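Side-chain contacts in uncharacterized protein (Jannaschia sp. CCS1, PDB 2PYQ), which is of unknown function and belongs to the DUF2853 family, folding as a single small all-helical chain: residues Q11-L16 with M22-A27; M26-K31 with V99-T104; S46-A49 with A54-E57; T58-F63 with L70-S75. All blocks are in the same frame, centred on the assembly; numbering follows the deposited sequence. Where two conformers were deposited one is given.

Interaction 1 (Q11-L16 with M22-A27); sequences QYADDL and MEPDMA
The carbonyl O of Leu16, near the C-terminal end of helix 4-18, takes the backbone N-H of Met22 in a bond of 3.0 Å from Met22 N to Leu16 O, close to straight at 164°. It ties the far end of the turn back to the helix, and from there the chain runs alongside 11-16 and climbs into helix 26-36. Beside this bond Leu16 spreads its two methyls: CD2 lies 4.1 Å from the selenium (SE) of Met22, a selenomethionine, while CD1 reaches CB of Pro24. One turn earlier Ala13 takes over. Its carbonyl O touches Pro24 CG at 3.9 Å, and its CB meets SE of selenomethionine Met26 at 3.7 Å. Met26 gets there by folding: bends at chi2 (-59°) and chi3 (-64°) swing SE and CE back over the alanine methyl. The contact is thus the loop joining two successive helices, 4-18 and 26-36, packed back on the first through apolar groups, with one backbone bond at its closed end. Asp25 N-caps helix 26-36 through OD1 to Leu28 N. Helix 26-36 also covers Ala13 and Leu16 through Leu29, and helix 96-106 lies against Leu16 with Val98 and Tyr101.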
loop_
_atom_site.group_PDB
_atom_site.type_symbol
_atom_site.label_atom_id
_atom_site.label_comp_id
_atom_site.label_asym_id
_atom_site.label_seq_id
_atom_site.Cartn_x
_atom_site.Cartn_y
_atom_site.Cartn_z
ATOM N N GLN A 11 5.958 -10.760 4.462
ATOM C CA GLN A 11 5.792 -10.713 3.013
ATOM C C GLN A 11 5.803 -9.268 2.494
ATOM O O GLN A 11 6.448 -8.972 1.487
ATOM C CB GLN A 11 4.504 -11.407 2.560
ATOM C CG GLN A 11 4.387 -11.538 1.031
ATOM C CD GLN A 11 5.542 -12.309 0.420
ATOM O OE1 GLN A 11 5.870 -13.423 0.878
ATOM N NE2 GLN A 11 6.196 -11.734 -0.593
ATOM N N TYR A 12 5.083 -8.378 3.188
ATOM C CA TYR A 12 5.075 -6.955 2.785
ATOM C C TYR A 12 6.496 -6.361 2.793
ATOM O O TYR A 12 6.863 -5.641 1.884
ATOM C CB TYR A 12 4.207 -6.102 3.716
ATOM C CG TYR A 12 2.758 -6.516 3.840
ATOM C CD1 TYR A 12 2.101 -7.257 2.841
ATOM C CD2 TYR A 12 2.004 -6.093 4.946
ATOM C CE1 TYR A 12 0.755 -7.612 2.974
ATOM C CE2 TYR A 12 0.681 -6.428 5.072
ATOM C CZ TYR A 12 0.058 -7.174 4.087
ATOM O OH TYR A 12 -1.255 -7.502 4.202
ATOM N N ALA A 13 7.252 -6.648 3.864
ATOM C CA ALA A 13 8.629 -6.186 4.009
ATOM C C ALA A 13 9.520 -6.730 2.872
ATOM O O ALA A 13 10.325 -5.990 2.286
ATOM C CB ALA A 13 9.210 -6.570 5.350
ATOM N N ASP A 14 9.343 -8.017 2.542
ATOM C CA ASP A 14 10.089 -8.659 1.471
ATOM C C ASP A 14 9.764 -8.013 0.114
ATOM O O ASP A 14 10.686 -7.708 -0.655
ATOM C CB ASP A 14 9.831 -10.179 1.491
ATOM C CG ASP A 14 10.908 -10.977 0.738
ATOM O OD1 ASP A 14 11.018 -10.825 -0.494
ATOM O OD2 ASP A 14 11.656 -11.771 1.390
ATOM N N ASP A 15 8.491 -7.781 -0.182
ATOM C CA ASP A 15 8.053 -7.082 -1.405
ATOM C C ASP A 15 8.678 -5.689 -1.495
ATOM O O ASP A 15 9.198 -5.301 -2.541
ATOM C CB ASP A 15 6.529 -6.936 -1.502
ATOM C CG ASP A 15 5.808 -8.205 -1.922
ATOM O OD1 ASP A 15 6.455 -9.283 -2.039
ATOM O OD2 ASP A 15 4.574 -8.097 -2.154
ATOM N N LEU A 16 8.632 -4.937 -0.394
ATOM C CA LEU A 16 9.202 -3.565 -0.397
ATOM C C LEU A 16 10.701 -3.595 -0.736
ATOM O O LEU A 16 11.132 -2.860 -1.605
ATOM C CB LEU A 16 8.948 -2.855 0.906
ATOM C CG LEU A 16 7.507 -2.364 1.017
ATOM C CD1 LEU A 16 7.182 -2.096 2.493
ATOM C CD2 LEU A 16 7.238 -1.127 0.153
HETATM N N MSE A 22 13.163 -0.727 -1.913
HETATM C CA MSE A 22 13.109 0.239 -0.818
HETATM C C MSE A 22 13.428 -0.427 0.515
HETATM O O MSE A 22 12.999 -1.559 0.746
HETATM C CB MSE A 22 11.679 0.802 -0.684
HETATM C CG MSE A 22 11.125 1.409 -1.926
HETATM SE SE MSE A 22 9.307 1.962 -1.539
HETATM C CE MSE A 22 9.526 3.289 -0.283
ATOM N N GLU A 23 14.098 0.293 1.411
ATOM C CA GLU A 23 14.398 -0.210 2.749
ATOM C C GLU A 23 13.101 -0.020 3.543
ATOM O O GLU A 23 12.666 1.127 3.721
ATOM C CB GLU A 23 15.517 0.595 3.409
ATOM N N PRO A 24 12.475 -1.119 3.996
ATOM C CA PRO A 24 11.201 -0.899 4.699
ATOM C C PRO A 24 11.346 -0.280 6.092
ATOM O O PRO A 24 12.236 -0.692 6.871
ATOM C CB PRO A 24 10.608 -2.316 4.771
ATOM C CG PRO A 24 11.740 -3.218 4.659
ATOM C CD PRO A 24 12.839 -2.520 3.917
ATOM N N ASP A 25 10.512 0.713 6.385
ATOM C CA ASP A 25 10.415 1.331 7.721
ATOM C C ASP A 25 9.393 0.441 8.420
ATOM O O ASP A 25 8.190 0.550 8.182
ATOM C CB ASP A 25 9.973 2.786 7.604
ATOM C CG ASP A 25 9.788 3.479 8.942
ATOM O OD1 ASP A 25 9.630 2.841 10.014
ATOM O OD2 ASP A 25 9.778 4.728 8.904
HETATM N N MSE A 26 9.873 -0.485 9.234
HETATM C CA MSE A 26 8.995 -1.489 9.868
HETATM C C MSE A 26 7.949 -0.892 10.806
HETATM O O MSE A 26 6.823 -1.391 10.874
HETATM C CB MSE A 26 9.811 -2.568 10.608
HETATM C CG MSE A 26 10.699 -3.405 9.681
HETATM SE SE MSE A 26 9.743 -4.369 8.285
HETATM C CE MSE A 26 8.719 -5.543 9.357
ATOM N N ALA A 27 8.345 0.158 11.532
ATOM C CA ALA A 27 7.421 0.845 12.439
ATOM C C ALA A 27 6.259 1.412 11.631
ATOM O O ALA A 27 5.122 1.203 11.996
ATOM C CB ALA A 27 8.145 1.948 13.190
#

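Interaction 2 (M26-K31 with V99-T104); sequences MALLEK and VYYMLT
Tyr101 sends its ring from helix 96-106 against the start of helix 26-36, and Leu28 and Leu29 receive it. Its CB leaves the helix in the direction of the other segment, and with CG anti to the backbone N (chi1 173°) the ring is carried over to the other helix. Against these leucines it is one flank, CD2 and CE2, that touches; the other flank, at CD1, packs on Leu16 of helix 4-18. Tyr101 CD2 comes 3.9 Å from the backbone CA of Leu29 and 4.1 Å from its CD1 methyl, so the ring is close enough to feel the main chain of the opposing helix as well as its side chains. One atom farther out, Tyr101 CE2 lies 3.7 Å from Leu28 CD2. CB and CG of Leu28 are each 4.0 Å from Tyr101 CE2. The two leucines differ in how they lie. Leu28 runs obliquely against the tyrosine, whereas Leu29 crosses it at about a right angle.

This is helix-helix packing in the buried part of an all-helical fold, joining two elements far apart in the sequence by apolar contact, without a hydrogen bond between the segments. The tip of the tyrosine does something different: OH is hydrogen-bonded to the backbone N of Asp25, just ahead of helix 26-36, which fixes the far end of the ring.

A turn later on helix 96-106, Thr104 OG1 turns back on its own helix and donates to Tyr100 O at 2.8 Å. That carbonyl also accepts the N-H of Thr104, and the two donors arrive from opposite faces of its plane.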
loop_
_atom_site.group_PDB
_atom_site.type_symbol
_atom_site.label_atom_id
_atom_site.label_comp_id
_atom_site.label_asym_id
_atom_site.label_seq_id
_atom_site.Cartn_x
_atom_site.Cartn_y
_atom_site.Cartn_z
HETATM N N MSE A 26 9.873 -0.485 9.234
HETATM C CA MSE A 26 8.995 -1.489 9.868
HETATM C C MSE A 26 7.949 -0.892 10.806
HETATM O O MSE A 26 6.823 -1.391 10.874
HETATM C CB MSE A 26 9.811 -2.568 10.608
HETATM C CG MSE A 26 10.699 -3.405 9.681
HETATM SE SE MSE A 26 9.743 -4.369 8.285
HETATM C CE MSE A 26 8.719 -5.543 9.357
ATOM N N ALA A 27 8.345 0.158 11.532
ATOM C CA ALA A 27 7.421 0.845 12.439
ATOM C C ALA A 27 6.259 1.412 11.631
ATOM O O ALA A 27 5.122 1.203 11.996
ATOM C CB ALA A 27 8.145 1.948 13.190
ATOM N N LEU A 28 6.544 2.082 10.514
ATOM C CA LEU A 28 5.477 2.607 9.656
ATOM C C LEU A 28 4.652 1.485 9.039
ATOM O O LEU A 28 3.417 1.567 9.005
ATOM C CB LEU A 28 6.051 3.510 8.565
ATOM C CG LEU A 28 5.044 4.150 7.609
ATOM C CD1 LEU A 28 4.024 4.996 8.361
ATOM C CD2 LEU A 28 5.771 4.914 6.513
ATOM N N LEU A 29 5.330 0.480 8.497
ATOM C CA LEU A 29 4.647 -0.654 7.876
ATOM C C LEU A 29 3.647 -1.307 8.835
ATOM O O LEU A 29 2.541 -1.632 8.427
ATOM C CB LEU A 29 5.658 -1.697 7.356
ATOM C CG LEU A 29 5.070 -2.884 6.580
ATOM C CD1 LEU A 29 4.197 -2.458 5.342
ATOM C CD2 LEU A 29 6.239 -3.791 6.149
ATOM N N GLU A 30 4.026 -1.461 10.091
ATOM C CA GLU A 30 3.090 -2.000 11.107
ATOM C C GLU A 30 1.843 -1.098 11.308
ATOM O O GLU A 30 0.719 -1.616 11.377
ATOM C CB GLU A 30 3.811 -2.261 12.446
ATOM C CG GLU A 30 2.915 -2.718 13.593
ATOM C CD GLU A 30 2.147 -3.986 13.269
ATOM O OE1 GLU A 30 2.836 -4.985 13.061
ATOM O OE2 GLU A 30 0.880 -3.993 13.229
ATOM N N LYS A 31 2.047 0.219 11.345
ATOM C CA LYS A 31 0.950 1.197 11.501
ATOM C C LYS A 31 0.005 1.139 10.300
ATOM O O LYS A 31 -1.217 1.203 10.462
ATOM C CB LYS A 31 1.530 2.604 11.688
ATOM C CG LYS A 31 2.366 2.737 12.946
ATOM C CD LYS A 31 3.136 4.027 13.032
ATOM C CE LYS A 31 4.194 3.963 14.134
ATOM N NZ LYS A 31 5.043 5.173 14.181
ATOM N N VAL A 99 0.945 -1.019 -1.100
ATOM C CA VAL A 99 0.545 0.160 -1.908
ATOM C C VAL A 99 0.316 1.381 -1.020
ATOM O O VAL A 99 0.803 2.474 -1.313
ATOM C CB VAL A 99 -0.697 -0.145 -2.768
ATOM C CG1 VAL A 99 -1.225 1.132 -3.483
ATOM C CG2 VAL A 99 -0.359 -1.248 -3.769
ATOM N N TYR A 100 -0.409 1.189 0.074
ATOM C CA TYR A 100 -0.686 2.280 1.043
ATOM C C TYR A 100 0.605 2.795 1.670
ATOM O O TYR A 100 0.773 3.996 1.804
ATOM C CB TYR A 100 -1.727 1.848 2.086
ATOM C CG TYR A 100 -3.167 1.803 1.556
ATOM C CD1 TYR A 100 -3.470 1.773 0.178
ATOM C CD2 TYR A 100 -4.241 1.705 2.460
ATOM C CE1 TYR A 100 -4.771 1.720 -0.297
ATOM C CE2 TYR A 100 -5.588 1.618 1.985
ATOM C CZ TYR A 100 -5.827 1.647 0.604
ATOM O OH TYR A 100 -7.132 1.574 0.106
ATOM N N TYR A 101 1.513 1.904 2.033
ATOM C CA TYR A 101 2.806 2.275 2.585
ATOM C C TYR A 101 3.553 3.151 1.577
ATOM O O TYR A 101 4.059 4.208 1.919
ATOM C CB TYR A 101 3.633 1.022 2.907
ATOM C CG TYR A 101 5.062 1.300 3.326
ATOM C CD1 TYR A 101 6.079 1.493 2.361
ATOM C CD2 TYR A 101 5.415 1.378 4.661
ATOM C CE1 TYR A 101 7.389 1.758 2.722
ATOM C CE2 TYR A 101 6.734 1.629 5.047
ATOM C CZ TYR A 101 7.715 1.830 4.073
ATOM O OH TYR A 101 9.004 2.099 4.474
HETATM N N MSE A 102 3.614 2.681 0.328
HETATM C CA MSE A 102 4.345 3.428 -0.731
HETATM C C MSE A 102 3.723 4.802 -0.981
HETATM O O MSE A 102 4.462 5.762 -1.150
HETATM C CB MSE A 102 4.473 2.612 -2.024
HETATM C CG MSE A 102 5.548 1.547 -1.947
HETATM SE SE MSE A 102 5.919 0.832 -3.735
HETATM C CE MSE A 102 4.678 -0.078 -3.541
ATOM N N LEU A 103 2.408 4.894 -1.008
ATOM C CA LEU A 103 1.746 6.188 -1.197
ATOM C C LEU A 103 2.033 7.139 -0.020
ATOM O O LEU A 103 2.283 8.331 -0.223
ATOM C CB LEU A 103 0.244 6.031 -1.381
ATOM C CG LEU A 103 -0.177 5.364 -2.706
ATOM C CD1 LEU A 103 -1.620 4.969 -2.649
ATOM C CD2 LEU A 103 0.101 6.302 -3.885
ATOM N N THR A 104 1.964 6.616 1.202
ATOM C CA THR A 104 2.272 7.421 2.404
ATOM C C THR A 104 3.696 8.016 2.336
ATOM O O THR A 104 3.886 9.240 2.584
ATOM C CB THR A 104 2.078 6.573 3.690
ATOM O OG1 THR A 104 0.728 6.089 3.737
ATOM C CG2 THR A 104 2.335 7.410 4.913
#

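Interaction 3 (S46-A49 with A54-E57); sequences STVA and AELE
Glu55 carries this contact, reaching from helix 53-65 to the extended chain at Val48 and Ala49. Its carboxylate oxygen OE2 accepts the backbone N-H of Ala49 at 2.7 Å between Ala49 N and Glu55 OE2. The bond is nearly straight (162°) and comes in on the anti side of the carboxylate, 22° out of its plane. The glutamate reaches that N-H by a bend in its chain at chi2, 115°, which turns the carboxylate toward the loop.

Ala49 CB lies 3.6 Å from the same Glu55 OE2, and the carbonyl O of Ala49 lies 3.6 Å from Glu55 CG. The acid's methylene therefore sits beside one end of the alanine backbone while its oxygen holds the other. Val48 fills the flank: CG1 lies 3.9 Å from Glu55 CD and 4.0 Å from Glu55 CG, the two side chains crossing at a slant, and Val48 CA approaches OE2 at 3.4 Å. Replacing Glu55 by an alanine would probably leave the Ala49 N-H without its carboxylate mate and uncover the flank of Val48 CG1.

A glutamate near the start of a helix thus reaches back to hold the loop that leads into it. The other carboxylate oxygen, OE1, makes a long, weak ion pair with Arg96, at the start of helix 96-106. Backbone hydrogen bonds pair Ser46 with Arg96 and Val48 with Lys94, laying the loop along the chain entering that helix, while Leu56, next to Glu55, packs against Met77 and Ile80 of helix 74-87.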
loop_
_atom_site.group_PDB
_atom_site.type_symbol
_atom_site.label_atom_id
_atom_site.label_comp_id
_atom_site.label_asym_id
_atom_site.label_seq_id
_atom_site.Cartn_x
_atom_site.Cartn_y
_atom_site.Cartn_z
ATOM N N SER A 46 -6.780 -9.093 0.142
ATOM C CA SER A 46 -5.645 -8.260 0.603
ATOM C C SER A 46 -4.880 -7.568 -0.522
ATOM O O SER A 46 -3.953 -6.817 -0.227
ATOM C CB SER A 46 -4.669 -9.118 1.410
ATOM O OG SER A 46 -4.060 -10.112 0.589
ATOM N N THR A 47 -5.251 -7.809 -1.785
ATOM C CA THR A 47 -4.542 -7.256 -2.945
ATOM C C THR A 47 -5.355 -6.237 -3.730
ATOM O O THR A 47 -6.583 -6.198 -3.661
ATOM C CB THR A 47 -4.049 -8.375 -3.893
ATOM O OG1 THR A 47 -5.165 -9.140 -4.376
ATOM C CG2 THR A 47 -3.078 -9.319 -3.183
ATOM N N VAL A 48 -4.624 -5.385 -4.465
ATOM C CA VAL A 48 -5.167 -4.293 -5.272
ATOM C C VAL A 48 -5.035 -4.669 -6.750
ATOM O O VAL A 48 -3.947 -5.092 -7.193
ATOM C CB VAL A 48 -4.340 -2.989 -5.028
ATOM C CG1 VAL A 48 -4.728 -1.894 -6.029
ATOM C CG2 VAL A 48 -4.541 -2.508 -3.623
ATOM N N ALA A 49 -6.121 -4.499 -7.502
ATOM C CA ALA A 49 -6.104 -4.727 -8.958
ATOM C C ALA A 49 -5.570 -3.428 -9.578
ATOM O O ALA A 49 -6.321 -2.437 -9.716
ATOM C CB ALA A 49 -7.515 -5.030 -9.484
ATOM N N ALA A 54 -11.650 1.979 -11.455
ATOM C CA ALA A 54 -12.494 2.294 -10.270
ATOM C C ALA A 54 -11.782 2.036 -8.933
ATOM O O ALA A 54 -11.946 2.819 -7.989
ATOM C CB ALA A 54 -13.840 1.529 -10.335
ATOM N N GLU A 55 -10.959 1.004 -8.888
ATOM C CA GLU A 55 -10.223 0.655 -7.697
ATOM C C GLU A 55 -9.168 1.728 -7.373
ATOM O O GLU A 55 -9.008 2.126 -6.248
ATOM C CB GLU A 55 -9.663 -0.728 -7.886
ATOM C CG GLU A 55 -8.468 -1.035 -7.215
ATOM C CD GLU A 55 -8.669 -2.074 -6.204
ATOM O OE1 GLU A 55 -9.301 -1.734 -5.180
ATOM O OE2 GLU A 55 -8.212 -3.241 -6.421
ATOM N N LEU A 56 -8.524 2.231 -8.412
ATOM C CA LEU A 56 -7.583 3.339 -8.265
ATOM C C LEU A 56 -8.300 4.625 -7.885
ATOM O O LEU A 56 -7.771 5.388 -7.071
ATOM C CB LEU A 56 -6.735 3.538 -9.514
ATOM C CG LEU A 56 -5.930 2.319 -9.959
ATOM C CD1 LEU A 56 -5.061 2.749 -11.133
ATOM C CD2 LEU A 56 -5.088 1.666 -8.859
ATOM N N GLU A 57 -9.488 4.881 -8.441
ATOM C CA GLU A 57 -10.300 6.060 -8.044
ATOM C C GLU A 57 -10.718 5.982 -6.560
ATOM O O GLU A 57 -10.831 7.021 -5.896
ATOM C CB GLU A 57 -11.558 6.250 -8.925
ATOM C CG GLU A 57 -11.323 6.538 -10.413
ATOM C CD GLU A 57 -10.522 7.781 -10.689
ATOM O OE1 GLU A 57 -10.458 8.699 -9.825
ATOM O OE2 GLU A 57 -9.951 7.860 -11.824
#

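Interaction 4 (T58-F63 with L70-S75); sequences TIKKNF and LADSES
Lys60 NZ forms a salt bridge with Asp72 OD1, 2.9 Å between the two atoms, across a helix-loop-helix connection: the lysine stands on helix 53-65, and the aspartate lies in the loop that runs into helix 74-87. The ammonium meets OD1 on the syn side of the carboxylate, 25° out of its plane. The lysine is stretched to its full length, CG anti to the backbone N (chi1 179°) and the remaining torsions close to trans, which lets it span backbones whose closest CA atoms, those of Lys60 and Asp72, are 8.4 Å apart.

Three acceptors meet NZ. Besides OD1 there are two waters, each accepting from the ammonium. Water 1 passes its own hydrogen on to the carbonyl O of Ser73 at 2.7 Å, so the lysine is tied to that carbonyl through the solvent. Water 2 donates to Asp72 OD2 at 2.6 Å. The ammonium thereby holds both carboxylate oxygens, one directly and one through a water, and this probably limits how freely the carboxylate can turn. A methionine in place of Lys60 would probably leave the Asp72 carboxylate without its charged mate and the two waters without their shared donor.

The aliphatic part of Lys60 has company from its own helix and the next, touching Met65 as well as Leu76 and Ile80 of helix 74-87. Beyond the bridge, where the loop runs into the next helix, two serine hydroxyls are hydrogen-bonded to each other, Ser73 OG lying 2.8 Å from Ser75 OG.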
loop_
_atom_site.group_PDB
_atom_site.type_symbol
_atom_site.label_atom_id
_atom_site.label_comp_id
_atom_site.label_asym_id
_atom_site.label_seq_id
_atom_site.Cartn_x
_atom_site.Cartn_y
_atom_site.Cartn_z
ATOM N N THR A 58 -10.948 4.762 -6.074
ATOM C CA THR A 58 -11.324 4.506 -4.685
ATOM C C THR A 58 -10.149 4.748 -3.750
ATOM O O THR A 58 -10.334 5.298 -2.662
ATOM C CB THR A 58 -11.902 3.081 -4.506
ATOM O OG1 THR A 58 -13.163 3.008 -5.229
ATOM C CG2 THR A 58 -12.155 2.760 -3.021
ATOM N N ILE A 59 -8.944 4.340 -4.164
ATOM C CA ILE A 59 -7.720 4.617 -3.364
ATOM C C ILE A 59 -7.529 6.123 -3.306
ATOM O O ILE A 59 -7.251 6.654 -2.247
ATOM C CB ILE A 59 -6.478 3.924 -3.939
ATOM C CG1 ILE A 59 -6.612 2.391 -3.817
ATOM C CG2 ILE A 59 -5.190 4.373 -3.221
ATOM C CD1 ILE A 59 -5.598 1.633 -4.594
ATOM N N LYS A 60 -7.740 6.820 -4.416
ATOM C CA LYS A 60 -7.618 8.270 -4.446
ATOM C C LYS A 60 -8.608 8.947 -3.503
ATOM O O LYS A 60 -8.214 9.804 -2.679
ATOM C CB LYS A 60 -7.785 8.811 -5.874
ATOM C CG LYS A 60 -7.699 10.316 -5.984
ATOM C CD LYS A 60 -7.839 10.775 -7.413
ATOM C CE LYS A 60 -8.196 12.249 -7.485
ATOM N NZ LYS A 60 -8.373 12.742 -8.877
ATOM N N LYS A 61 -9.879 8.575 -3.599
ATOM C CA LYS A 61 -10.918 9.241 -2.789
ATOM C C LYS A 61 -10.885 8.805 -1.327
ATOM O O LYS A 61 -10.905 9.651 -0.444
ATOM C CB LYS A 61 -12.343 9.092 -3.416
ATOM C CG LYS A 61 -12.970 7.748 -3.310
ATOM C CD LYS A 61 -14.286 7.662 -4.068
ATOM C CE LYS A 61 -14.949 6.285 -3.864
ATOM N NZ LYS A 61 -16.135 6.114 -4.750
ATOM N N ASN A 62 -10.804 7.514 -1.080
ATOM C CA ASN A 62 -10.907 6.987 0.299
ATOM C C ASN A 62 -9.609 6.978 1.074
ATOM O O ASN A 62 -9.655 7.228 2.271
ATOM C CB ASN A 62 -11.551 5.589 0.349
ATOM C CG ASN A 62 -13.009 5.603 -0.062
ATOM O OD1 ASN A 62 -13.666 6.648 -0.057
ATOM N ND2 ASN A 62 -13.525 4.432 -0.401
ATOM N N PHE A 63 -8.476 6.701 0.431
ATOM C CA PHE A 63 -7.199 6.687 1.149
ATOM C C PHE A 63 -6.455 8.028 1.057
ATOM O O PHE A 63 -6.194 8.647 2.067
ATOM C CB PHE A 63 -6.315 5.527 0.704
ATOM C CG PHE A 63 -5.024 5.453 1.460
ATOM C CD1 PHE A 63 -5.018 5.065 2.806
ATOM C CD2 PHE A 63 -3.799 5.810 0.850
ATOM C CE1 PHE A 63 -3.821 5.018 3.537
ATOM C CE2 PHE A 63 -2.610 5.751 1.576
ATOM C CZ PHE A 63 -2.616 5.370 2.928
ATOM N N LEU A 70 -5.054 14.561 1.560
ATOM C CA LEU A 70 -4.533 15.257 0.372
ATOM C C LEU A 70 -5.648 15.832 -0.469
ATOM O O LEU A 70 -6.719 15.247 -0.573
ATOM C CB LEU A 70 -3.698 14.303 -0.482
ATOM C CG LEU A 70 -2.415 13.779 0.177
ATOM C CD1 LEU A 70 -1.917 12.535 -0.536
ATOM C CD2 LEU A 70 -1.354 14.860 0.162
ATOM N N ALA A 71 -5.366 16.954 -1.118
ATOM C CA ALA A 71 -6.320 17.618 -1.973
ATOM C C ALA A 71 -6.412 16.980 -3.353
ATOM O O ALA A 71 -5.453 16.352 -3.809
ATOM C CB ALA A 71 -5.928 19.064 -2.136
ATOM N N ASP A 72 -7.549 17.175 -4.021
ATOM C CA ASP A 72 -7.803 16.654 -5.374
ATOM C C ASP A 72 -6.931 17.376 -6.385
ATOM O O ASP A 72 -7.024 18.590 -6.550
ATOM C CB ASP A 72 -9.263 16.874 -5.820
ATOM C CG ASP A 72 -9.654 16.017 -7.029
ATOM O OD1 ASP A 72 -8.796 15.335 -7.675
ATOM O OD2 ASP A 72 -10.870 16.010 -7.360
ATOM N N SER A 73 -6.074 16.607 -7.062
ATOM C CA SER A 73 -5.199 17.155 -8.111
ATOM C C SER A 73 -4.588 15.999 -8.915
ATOM O O SER A 73 -4.657 14.850 -8.469
ATOM C CB SER A 73 -4.083 18.001 -7.499
ATOM O OG SER A 73 -3.247 17.219 -6.662
ATOM N N GLU A 74 -4.023 16.337 -10.049
ATOM C CA GLU A 74 -3.352 15.396 -11.082
ATOM C C GLU A 74 -2.261 14.620 -10.229
ATOM O O GLU A 74 -2.020 13.460 -10.533
ATOM C CB GLU A 74 -2.785 16.119 -12.317
ATOM C CG GLU A 74 -2.016 15.262 -13.296
ATOM N N SER A 75 -1.614 15.238 -9.242
ATOM C CA SER A 75 -0.546 14.551 -8.488
ATOM C C SER A 75 -1.024 13.263 -7.785
ATOM O O SER A 75 -0.218 12.381 -7.551
ATOM C CB SER A 75 0.082 15.483 -7.479
ATOM O OG SER A 75 -0.855 15.870 -6.513
HETATM O O HOH W 1 -5.590 12.689 -9.701
HETATM O O HOH W 2 -11.038 13.842 -8.765
#

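Interaction 2 is the buried one, purely apolar between its segments; interactions 1, 3 and 4 lie nearer the surface and each contains a polar bond. That bond is backbone to backbone in interaction 1, carboxylate to backbone in interaction 3, and a salt bridge flanked by bridging waters in interaction 4. Interactions 1 and 2 share helix 26-36 and meet at Tyr101, whose ring also packs on Leu16. Interactions 3 and 4 share helix 53-65 and touch through Val48 and Ile59. Helix 96-106 links interactions 2 and 4, Tyr100 and Thr104 packing on Phe63. Interactions 1 and 4, by contrast, have centres about 24 Å apart and do not touch.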